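Hypothetical Thioesterase Protein SP_1851 (Streptococcus pneumoniae serotype 4, PDB 4XY5) probably hydrolyses thioesters, perhaps of coenzyme A, as a PaaI-like member of the hot-dog-fold thioesterase superfamily. Local coordinates at residues 9-19 with 30-41; 22-30 with 57-65. The protein carries 1 engineered substitution. All blocks are in the same frame, centred on the assembly; numbering follows the deposited sequence.

Interaction 1: 9-19 with 30-41; sequences FDAISAFENYE and VTTKVVNSSLNY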
loop_
_atom_site.group_PDB
_atom_site.type_symbol
_atom_site.label_atom_id
_atom_site.label_comp_id
_atom_site.label_asym_id
_atom_site.label_seq_id
_atom_site.Cartn_x
_atom_site.Cartn_y
_atom_site.Cartn_z
ATOM N N PHE A 9 -10.388 7.299 -25.445
ATOM C CA PHE A 9 -11.197 7.437 -24.236
ATOM C C PHE A 9 -11.225 8.899 -23.807
ATOM O O PHE A 9 -10.309 9.662 -24.115
ATOM C CB PHE A 9 -10.670 6.537 -23.104
ATOM C CG PHE A 9 -9.194 6.661 -22.861
ATOM C CD1 PHE A 9 -8.682 7.716 -22.122
ATOM C CD2 PHE A 9 -8.317 5.708 -23.359
ATOM C CE1 PHE A 9 -7.318 7.828 -21.901
ATOM C CE2 PHE A 9 -6.963 5.814 -23.139
ATOM C CZ PHE A 9 -6.463 6.877 -22.411
ATOM N N ASP A 10 -12.293 9.301 -23.126
ATOM C CA ASP A 10 -12.438 10.690 -22.711
ATOM C C ASP A 10 -11.699 10.943 -21.409
ATOM O O ASP A 10 -11.229 10.014 -20.769
ATOM C CB ASP A 10 -13.908 11.071 -22.535
ATOM C CG ASP A 10 -14.681 11.011 -23.826
ATOM O OD1 ASP A 10 -14.241 11.649 -24.811
ATOM O OD2 ASP A 10 -15.734 10.340 -23.845
ATOM N N ALA A 11 -11.600 12.211 -21.035
ATOM C CA ALA A 11 -10.987 12.566 -19.771
ATOM C C ALA A 11 -11.767 11.945 -18.616
ATOM O O ALA A 11 -12.975 11.717 -18.715
ATOM C CB ALA A 11 -10.919 14.074 -19.622
ATOM N N ILE A 12 -11.046 11.648 -17.540
ATOM C CA ILE A 12 -11.625 11.192 -16.289
ATOM C C ILE A 12 -11.582 12.377 -15.344
ATOM O O ILE A 12 -10.520 12.946 -15.121
ATOM C CB ILE A 12 -10.843 9.994 -15.716
ATOM C CG1 ILE A 12 -10.920 8.822 -16.696
ATOM C CG2 ILE A 12 -11.371 9.593 -14.340
ATOM C CD1 ILE A 12 -9.599 8.129 -16.903
ATOM N N SER A 13 -12.734 12.782 -14.821
ATOM C CA SER A 13 -12.800 13.988 -14.029
ATOM C C SER A 13 -13.381 13.702 -12.643
ATOM O O SER A 13 -14.137 12.756 -12.469
ATOM C CB SER A 13 -13.638 15.049 -14.760
ATOM O OG SER A 13 -13.652 16.255 -14.023
ATOM N N ALA A 14 -13.012 14.523 -11.666
ATOM C CA ALA A 14 -13.507 14.365 -10.296
ATOM C C ALA A 14 -13.853 15.718 -9.705
ATOM O O ALA A 14 -13.119 16.680 -9.911
ATOM C CB ALA A 14 -12.458 13.656 -9.427
ATOM N N PHE A 15 -14.962 15.783 -8.967
ATOM C CA PHE A 15 -15.482 17.024 -8.375
ATOM C C PHE A 15 -16.041 18.033 -9.379
ATOM O O PHE A 15 -15.840 19.241 -9.235
ATOM C CB PHE A 15 -14.419 17.707 -7.519
ATOM C CG PHE A 15 -13.984 16.877 -6.328
ATOM C CD1 PHE A 15 -14.778 16.817 -5.192
ATOM C CD2 PHE A 15 -12.805 16.148 -6.368
ATOM C CE1 PHE A 15 -14.399 16.053 -4.098
ATOM C CE2 PHE A 15 -12.412 15.381 -5.277
ATOM C CZ PHE A 15 -13.208 15.332 -4.143
ATOM N N GLU A 16 -16.769 17.538 -10.369
ATOM C CA GLU A 16 -17.579 18.413 -11.211
ATOM C C GLU A 16 -18.757 18.949 -10.401
ATOM O O GLU A 16 -19.304 20.014 -10.703
ATOM C CB GLU A 16 -18.051 17.668 -12.456
ATOM C CG GLU A 16 -16.893 17.292 -13.367
ATOM C CD GLU A 16 -17.321 16.878 -14.759
ATOM O OE1 GLU A 16 -16.444 16.838 -15.647
ATOM O OE2 GLU A 16 -18.518 16.580 -14.965
ATOM N N ASN A 17 -19.126 18.201 -9.365
ATOM C CA ASN A 17 -20.090 18.645 -8.360
ATOM C C ASN A 17 -19.611 18.124 -7.016
ATOM O O ASN A 17 -18.936 17.103 -6.972
ATOM C CB ASN A 17 -21.501 18.124 -8.651
ATOM C CG ASN A 17 -21.625 16.618 -8.465
ATOM O OD1 ASN A 17 -21.835 16.122 -7.340
ATOM N ND2 ASN A 17 -21.495 15.873 -9.568
ATOM N N TYR A 18 -19.959 18.816 -5.934
ATOM C CA TYR A 18 -19.657 18.323 -4.584
ATOM C C TYR A 18 -20.337 19.203 -3.546
ATOM O O TYR A 18 -20.721 20.334 -3.839
ATOM C CB TYR A 18 -18.143 18.272 -4.318
ATOM C CG TYR A 18 -17.451 19.618 -4.269
ATOM C CD1 TYR A 18 -17.329 20.322 -3.072
ATOM C CD2 TYR A 18 -16.909 20.187 -5.426
ATOM C CE1 TYR A 18 -16.692 21.565 -3.033
ATOM C CE2 TYR A 18 -16.273 21.415 -5.392
ATOM C CZ TYR A 18 -16.171 22.100 -4.203
ATOM O OH TYR A 18 -15.536 23.320 -4.186
ATOM N N GLU A 19 -20.501 18.658 -2.343
ATOM C CA GLU A 19 -20.980 19.397 -1.188
ATOM C C GLU A 19 -20.060 19.106 -0.021
ATOM O O GLU A 19 -19.882 17.947 0.326
ATOM C CB GLU A 19 -22.413 18.992 -0.828
ATOM C CG GLU A 19 -23.438 19.259 -1.919
ATOM C CD GLU A 19 -23.825 20.716 -1.988
ATOM O OE1 GLU A 19 -23.483 21.457 -1.037
ATOM O OE2 GLU A 19 -24.462 21.117 -2.992
ATOM N N VAL A 30 -17.485 14.986 2.691
ATOM C CA VAL A 30 -17.858 15.622 1.422
ATOM C C VAL A 30 -18.725 14.653 0.636
ATOM O O VAL A 30 -18.434 13.460 0.610
ATOM C CB VAL A 30 -16.616 16.010 0.586
ATOM C CG1 VAL A 30 -17.021 16.551 -0.792
ATOM C CG2 VAL A 30 -15.751 17.017 1.339
ATOM N N THR A 31 -19.785 15.154 -0.002
ATOM C CA THR A 31 -20.610 14.302 -0.847
ATOM C C THR A 31 -20.470 14.709 -2.320
ATOM O O THR A 31 -20.110 15.845 -2.632
ATOM C CB THR A 31 -22.091 14.335 -0.433
ATOM O OG1 THR A 31 -22.615 15.654 -0.614
ATOM C CG2 THR A 31 -22.244 13.906 1.026
ATOM N N THR A 32 -20.714 13.762 -3.217
ATOM C CA THR A 32 -20.591 14.032 -4.644
ATOM C C THR A 32 -21.421 13.018 -5.413
ATOM O O THR A 32 -21.614 11.890 -4.959
ATOM C CB THR A 32 -19.113 13.986 -5.124
ATOM O OG1 THR A 32 -19.034 14.453 -6.475
ATOM C CG2 THR A 32 -18.530 12.572 -5.050
ATOM N N LYS A 33 -21.928 13.425 -6.573
ATOM C CA LYS A 33 -22.737 12.530 -7.385
ATOM C C LYS A 33 -21.934 12.008 -8.558
ATOM O O LYS A 33 -21.319 12.793 -9.276
ATOM C CB LYS A 33 -23.993 13.234 -7.913
ATOM C CG LYS A 33 -24.985 12.245 -8.523
ATOM C CD LYS A 33 -26.234 12.935 -9.035
ATOM C CE LYS A 33 -25.911 13.847 -10.190
ATOM N NZ LYS A 33 -27.146 14.443 -10.763
ATOM N N VAL A 34 -21.959 10.689 -8.746
ATOM C CA VAL A 34 -21.248 10.041 -9.846
ATOM C C VAL A 34 -21.906 10.430 -11.173
ATOM O O VAL A 34 -23.124 10.323 -11.329
ATOM C CB VAL A 34 -21.236 8.510 -9.682
ATOM C CG1 VAL A 34 -20.435 7.847 -10.789
ATOM C CG2 VAL A 34 -20.661 8.125 -8.319
ATOM N N VAL A 35 -21.098 10.910 -12.113
ATOM C CA VAL A 35 -21.606 11.352 -13.406
ATOM C C VAL A 35 -20.827 10.646 -14.513
ATOM O O VAL A 35 -19.944 9.819 -14.229
ATOM C CB VAL A 35 -21.521 12.892 -13.558
ATOM C CG1 VAL A 35 -22.537 13.564 -12.639
ATOM C CG2 VAL A 35 -20.118 13.401 -13.257
ATOM N N ASN A 36 -21.147 10.929 -15.770
ATOM C CA ASN A 36 -20.515 10.178 -16.855
ATOM C C ASN A 36 -18.998 10.316 -16.878
ATOM O O ASN A 36 -18.290 9.367 -17.206
ATOM C CB ASN A 36 -21.075 10.600 -18.226
ATOM C CG ASN A 36 -20.583 9.697 -19.355
ATOM O OD1 ASN A 36 -21.004 8.543 -19.465
ATOM N ND2 ASN A 36 -19.691 10.210 -20.189
ATOM N N SER A 37 -18.494 11.492 -16.530
ATOM C CA SER A 37 -17.050 11.724 -16.582
ATOM C C SER A 37 -16.330 10.966 -15.454
ATOM O O SER A 37 -15.100 10.895 -15.435
ATOM C CB SER A 37 -16.738 13.219 -16.490
ATOM O OG SER A 37 -17.199 13.767 -15.267
ATOM N N SER A 38 -17.110 10.406 -14.533
ATOM C CA SER A 38 -16.570 9.649 -13.406
ATOM C C SER A 38 -16.243 8.209 -13.782
ATOM O O SER A 38 -15.562 7.528 -13.042
ATOM C CB SER A 38 -17.564 9.622 -12.238
ATOM O OG SER A 38 -18.121 10.899 -11.968
ATOM N N LEU A 39 -16.758 7.740 -14.920
ATOM C CA LEU A 39 -16.814 6.304 -15.199
ATOM C C LEU A 39 -15.620 5.772 -16.002
ATOM O O LEU A 39 -14.914 6.538 -16.652
ATOM C CB LEU A 39 -18.112 5.973 -15.960
ATOM C CG LEU A 39 -19.427 6.463 -15.341
ATOM C CD1 LEU A 39 -20.620 6.159 -16.273
ATOM C CD2 LEU A 39 -19.639 5.839 -13.967
ATOM N N ASN A 40 -15.417 4.458 -15.949
ATOM C CA ASN A 40 -14.418 3.795 -16.783
ATOM C C ASN A 40 -15.081 3.102 -17.973
ATOM O O ASN A 40 -16.277 3.292 -18.205
ATOM C CB ASN A 40 -13.598 2.791 -15.962
ATOM C CG ASN A 40 -14.448 1.695 -15.316
ATOM O OD1 ASN A 40 -15.519 1.347 -15.796
ATOM N ND2 ASN A 40 -13.949 1.137 -14.216
ATOM N N TYR A 41 -14.309 2.294 -18.703
ATOM C CA TYR A 41 -14.821 1.569 -19.873
ATOM C C TYR A 41 -16.052 0.734 -19.558
ATOM O O TYR A 41 -16.947 0.593 -20.392
ATOM C CB TYR A 41 -13.774 0.613 -20.465
ATOM C CG TYR A 41 -12.348 1.094 -20.534
ATOM C CD1 TYR A 41 -11.984 2.154 -21.360
ATOM C CD2 TYR A 41 -11.343 0.436 -19.825
ATOM C CE1 TYR A 41 -10.663 2.577 -21.441
ATOM C CE2 TYR A 41 -10.022 0.848 -19.900
ATOM C CZ TYR A 41 -9.691 1.918 -20.709
ATOM O OH TYR A 41 -8.381 2.335 -20.784
HETATM O O HOH W 1 -16.771 13.111 -12.618
HETATM O O HOH W 2 -19.880 14.189 -16.839
#
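At the edge of the hot-dog fold, the N-terminal segment 9-19 runs alongside the end of strand 27-33 and the 3-10 turn that follows it, and one antiparallel hydrogen-bonded pair, Glu19 with Thr31, starts the sheet pairing. Both backbone bonds of that pair are present: Glu19 N to Thr31 O at 2.9 Å and Thr31 N to Glu19 O at 2.8 Å. Beyond it, the Asn17 side chain takes over. Its OD1 accepts Lys33 N at 2.8 Å on a lone pair in the carbonyl plane, and its ND2 donates to Lys33 O at 3.1 Å, nearly straight at 169°, so a single amide reads both backbone polar groups of Lys33 and is fixed in rotation. CG of Asn17 lies between its backbone N and carbonyl carbon (chi1 69°), which turns the amide toward the strand. The hydroxyl of Thr32 donates to Asn17 O at 2.7 Å, arriving from above the carbonyl plane.

Farther along, Ser13 N donates to Ser37 O at 3.1 Å. A water bridges Ser13 O to the hydroxyls of Ser37 and Ser38 with three hydrogen bonds. The extended Glu16 side chain brings its carboxylate up to the Ser37 hydroxyl, with OG close to both oxygens, 3.1 Å from OE2. Apolar contact is limited: Val30 CG1 is met by Phe15 CE1 (4.2 Å, at the ring edge) and by Tyr18 CB, and Phe9 touches the edge of the Tyr41 ring.

The backbone of Thr32 hydrogen-bonds to Leu88 of strand 87-97, while Phe15 packs on Leu53 and Gln56 of helix 47-64. Residues 12-14 pair antiparallel with a strand of the second subunit, whose Phe9 stacks on Tyr18, so the contact borders the interface with that subunit.

Interaction 2: 22-30 with 57-65; sequences KMRDGHVVV and ISGLVVISL
Apolar packing joins the hairpin of strands 19-24 and 27-33 to the C-terminal half of the helix that the hot-dog sheet wraps around. Val28 and Val30 both point at the helix. The two methyls of Val28 divide the work: CG1 reaches Ile57 CG1 at 4.0 Å, while CG2 meets Val61 CG2 at 3.7 Å. Val30 crosses Ile57 obliquely, its CG2 lying 3.7 Å from Ile57 CD1. From the neighbouring strand comes Met23, whose chain, extended throughout (chi1 179°), carries CE across Leu60 to 3.8 Å from its CD2 and equally far from Ile63 CG2.

Polar contact is concentrated at the type I' turn from Arg24 to His27. Gly26 N donates to Ser64 OG at 3.0 Å, a bent bond of 139° that links turn and helix. Within the helix, Ser64 OG in turn donates to Val61 O at an unusually short 2.5 Å. Gly26 is also the point of tight fit: Leu65 CD2 lies 3.6 Å from Gly26 CA, and Val61 CG1 lies against the Gly26 carbonyl oxygen.

The axes of strand 27-30 and helix 57-64 approach to 7.6 Å at 139°. Ile57 also packs on Ile90 of strand 87-97 and Val106 of strand 101-109, and Tyr41 of the second subunit packs on Leu60 and Ile63.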
loop_
_atom_site.group_PDB
_atom_site.type_symbol
_atom_site.label_atom_id
_atom_site.label_comp_id
_atom_site.label_asym_id
_atom_site.label_seq_id
_atom_site.Cartn_x
_atom_site.Cartn_y
_atom_site.Cartn_z
ATOM N N LYS A 22 -18.848 18.803 6.162
ATOM C CA LYS A 22 -18.121 18.977 7.403
ATOM C C LYS A 22 -16.634 19.115 7.165
ATOM O O LYS A 22 -16.050 18.365 6.385
ATOM C CB LYS A 22 -18.408 17.795 8.331
ATOM C CG LYS A 22 -17.663 17.814 9.643
ATOM C CD LYS A 22 -17.937 16.506 10.360
ATOM C CE LYS A 22 -17.058 16.309 11.578
ATOM N NZ LYS A 22 -17.259 14.911 12.085
ATOM N N MET A 23 -16.020 20.075 7.843
ATOM C CA MET A 23 -14.576 20.267 7.738
ATOM C C MET A 23 -14.083 20.940 9.013
ATOM O O MET A 23 -14.152 22.162 9.145
ATOM C CB MET A 23 -14.229 21.089 6.487
ATOM C CG MET A 23 -12.756 21.379 6.266
ATOM S SD MET A 23 -12.418 22.063 4.624
ATOM C CE MET A 23 -10.680 22.481 4.794
ATOM N N ARG A 24 -13.616 20.135 9.965
ATOM C CA ARG A 24 -13.159 20.656 11.251
ATOM C C ARG A 24 -12.272 19.671 12.008
ATOM O O ARG A 24 -12.593 18.488 12.111
ATOM C CB ARG A 24 -14.359 21.036 12.131
ATOM C CG ARG A 24 -15.326 19.890 12.415
ATOM C CD ARG A 24 -16.437 20.312 13.390
ATOM N NE ARG A 24 -17.487 21.078 12.730
ATOM C CZ ARG A 24 -18.479 21.704 13.363
ATOM N NH1 ARG A 24 -18.566 21.669 14.688
ATOM N NH2 ARG A 24 -19.382 22.373 12.663
ATOM N N ASP A 25 -11.156 20.179 12.525
ATOM C CA ASP A 25 -10.337 19.463 13.496
ATOM C C ASP A 25 -9.978 18.050 13.051
ATOM O O ASP A 25 -10.099 17.098 13.820
ATOM C CB ASP A 25 -11.061 19.425 14.847
ATOM C CG ASP A 25 -11.425 20.808 15.347
ATOM O OD1 ASP A 25 -10.536 21.688 15.337
ATOM O OD2 ASP A 25 -12.604 21.020 15.726
ATOM N N GLY A 26 -9.564 17.917 11.795
ATOM C CA GLY A 26 -9.062 16.651 11.294
ATOM C C GLY A 26 -10.137 15.692 10.827
ATOM O O GLY A 26 -9.866 14.519 10.614
ATOM N N HIS A 27 -11.352 16.193 10.651
ATOM C CA HIS A 27 -12.469 15.362 10.225
ATOM C C HIS A 27 -13.225 16.073 9.126
ATOM O O HIS A 27 -13.631 17.218 9.290
ATOM C CB HIS A 27 -13.404 15.063 11.395
ATOM C CG HIS A 27 -12.760 14.254 12.474
ATOM N ND1 HIS A 27 -11.855 14.792 13.364
ATOM C CD2 HIS A 27 -12.865 12.943 12.789
ATOM C CE1 HIS A 27 -11.441 13.850 14.192
ATOM N NE2 HIS A 27 -12.037 12.718 13.864
ATOM N N VAL A 28 -13.405 15.380 8.006
ATOM C CA VAL A 28 -13.984 15.968 6.813
ATOM C C VAL A 28 -15.030 15.022 6.249
ATOM O O VAL A 28 -14.824 13.815 6.229
ATOM C CB VAL A 28 -12.893 16.246 5.752
ATOM C CG1 VAL A 28 -13.521 16.594 4.403
ATOM C CG2 VAL A 28 -11.953 17.349 6.231
ATOM N N VAL A 29 -16.166 15.566 5.831
ATOM C CA VAL A 29 -17.177 14.803 5.104
ATOM C C VAL A 29 -17.613 15.600 3.869
ATOM O O VAL A 29 -18.059 16.745 3.989
ATOM C CB VAL A 29 -18.418 14.504 5.973
ATOM C CG1 VAL A 29 -19.489 13.802 5.148
ATOM C CG2 VAL A 29 -18.035 13.670 7.190
ATOM N N VAL A 30 -17.485 14.986 2.691
ATOM C CA VAL A 30 -17.858 15.622 1.422
ATOM C C VAL A 30 -18.725 14.653 0.636
ATOM O O VAL A 30 -18.434 13.460 0.610
ATOM C CB VAL A 30 -16.616 16.010 0.586
ATOM C CG1 VAL A 30 -17.021 16.551 -0.792
ATOM C CG2 VAL A 30 -15.751 17.017 1.339
ATOM N N ILE A 57 -10.026 14.787 -0.257
ATOM C CA ILE A 57 -10.545 14.851 1.108
ATOM C C ILE A 57 -9.397 14.700 2.115
ATOM O O ILE A 57 -9.395 15.344 3.161
ATOM C CB ILE A 57 -11.674 13.796 1.343
ATOM C CG1 ILE A 57 -13.043 14.415 1.026
ATOM C CG2 ILE A 57 -11.713 13.321 2.799
ATOM C CD1 ILE A 57 -13.163 15.032 -0.378
ATOM N N SER A 58 -8.382 13.906 1.785
ATOM C CA SER A 58 -7.214 13.809 2.662
ATOM C C SER A 58 -6.523 15.166 2.792
ATOM O O SER A 58 -6.081 15.558 3.879
ATOM C CB SER A 58 -6.220 12.762 2.144
ATOM O OG SER A 58 -5.087 12.668 3.008
ATOM N N GLY A 59 -6.423 15.879 1.679
ATOM C CA GLY A 59 -5.824 17.205 1.697
ATOM C C GLY A 59 -6.651 18.160 2.541
ATOM O O GLY A 59 -6.102 18.949 3.311
ATOM N N LEU A 60 -7.970 18.076 2.404
ATOM C CA LEU A 60 -8.871 18.899 3.215
ATOM C C LEU A 60 -8.718 18.582 4.702
ATOM O O LEU A 60 -8.806 19.475 5.546
ATOM C CB LEU A 60 -10.324 18.714 2.770
ATOM C CG LEU A 60 -10.695 19.287 1.386
ATOM C CD1 LEU A 60 -12.081 18.838 1.010
ATOM C CD2 LEU A 60 -10.609 20.807 1.363
ATOM N N VAL A 61 -8.467 17.318 5.044
ATOM C CA VAL A 61 -8.224 16.991 6.451
ATOM C C VAL A 61 -6.986 17.732 6.960
ATOM O O VAL A 61 -7.021 18.310 8.048
ATOM C CB VAL A 61 -8.051 15.478 6.680
ATOM C CG1 VAL A 61 -7.604 15.193 8.117
ATOM C CG2 VAL A 61 -9.342 14.744 6.406
ATOM N N VAL A 62 -5.912 17.725 6.168
ATOM C CA VAL A 62 -4.688 18.463 6.483
ATOM C C VAL A 62 -4.974 19.938 6.750
ATOM O O VAL A 62 -4.529 20.495 7.752
ATOM C CB VAL A 62 -3.649 18.412 5.338
ATOM C CG1 VAL A 62 -2.466 19.321 5.663
ATOM C CG2 VAL A 62 -3.161 16.995 5.076
ATOM N N ILE A 63 -5.703 20.569 5.833
ATOM C CA ILE A 63 -5.986 21.994 5.973
ATOM C C ILE A 63 -6.773 22.254 7.253
ATOM O O ILE A 63 -6.510 23.224 7.964
ATOM C CB ILE A 63 -6.742 22.528 4.755
ATOM C CG1 ILE A 63 -5.829 22.470 3.527
ATOM C CG2 ILE A 63 -7.200 23.970 4.979
ATOM C CD1 ILE A 63 -6.524 22.831 2.245
ATOM N N SER A 64 -7.708 21.361 7.562
ATOM C CA SER A 64 -8.570 21.516 8.728
ATOM C C SER A 64 -7.788 21.460 10.044
ATOM O O SER A 64 -8.295 21.886 11.085
ATOM C CB SER A 64 -9.666 20.444 8.738
ATOM O OG SER A 64 -9.141 19.187 9.135
ATOM N N LEU A 65 -6.571 20.924 9.997
ATOM C CA LEU A 65 -5.697 20.887 11.169
ATOM C C LEU A 65 -4.764 22.088 11.236
ATOM O O LEU A 65 -3.879 22.142 12.098
ATOM C CB LEU A 65 -4.862 19.605 11.181
ATOM C CG LEU A 65 -5.636 18.302 11.373
ATOM C CD1 LEU A 65 -4.714 17.152 11.067
ATOM C CD2 LEU A 65 -6.175 18.197 12.786
#

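The two contacts have centres about 21 Å apart and lie on opposite sides of the chain's centre, yet they share strand 27-33, with Val30 belonging to both. Their segments alternate along the chain: 9-19, 22-30, 30-41, then 57-65. Interaction 1 joins the N-terminal segment to the end of that strand and the turn beyond, whereas interaction 2 lays the strand and its hairpin partner 19-24 against helix 47-64. They meet directly where Phe15 CZ packs 3.8 Å from Ile57 CD1. Both also reach the second subunit, interaction 1 through strand 12-14 and its flanking residues, interaction 2 through helix 47-64.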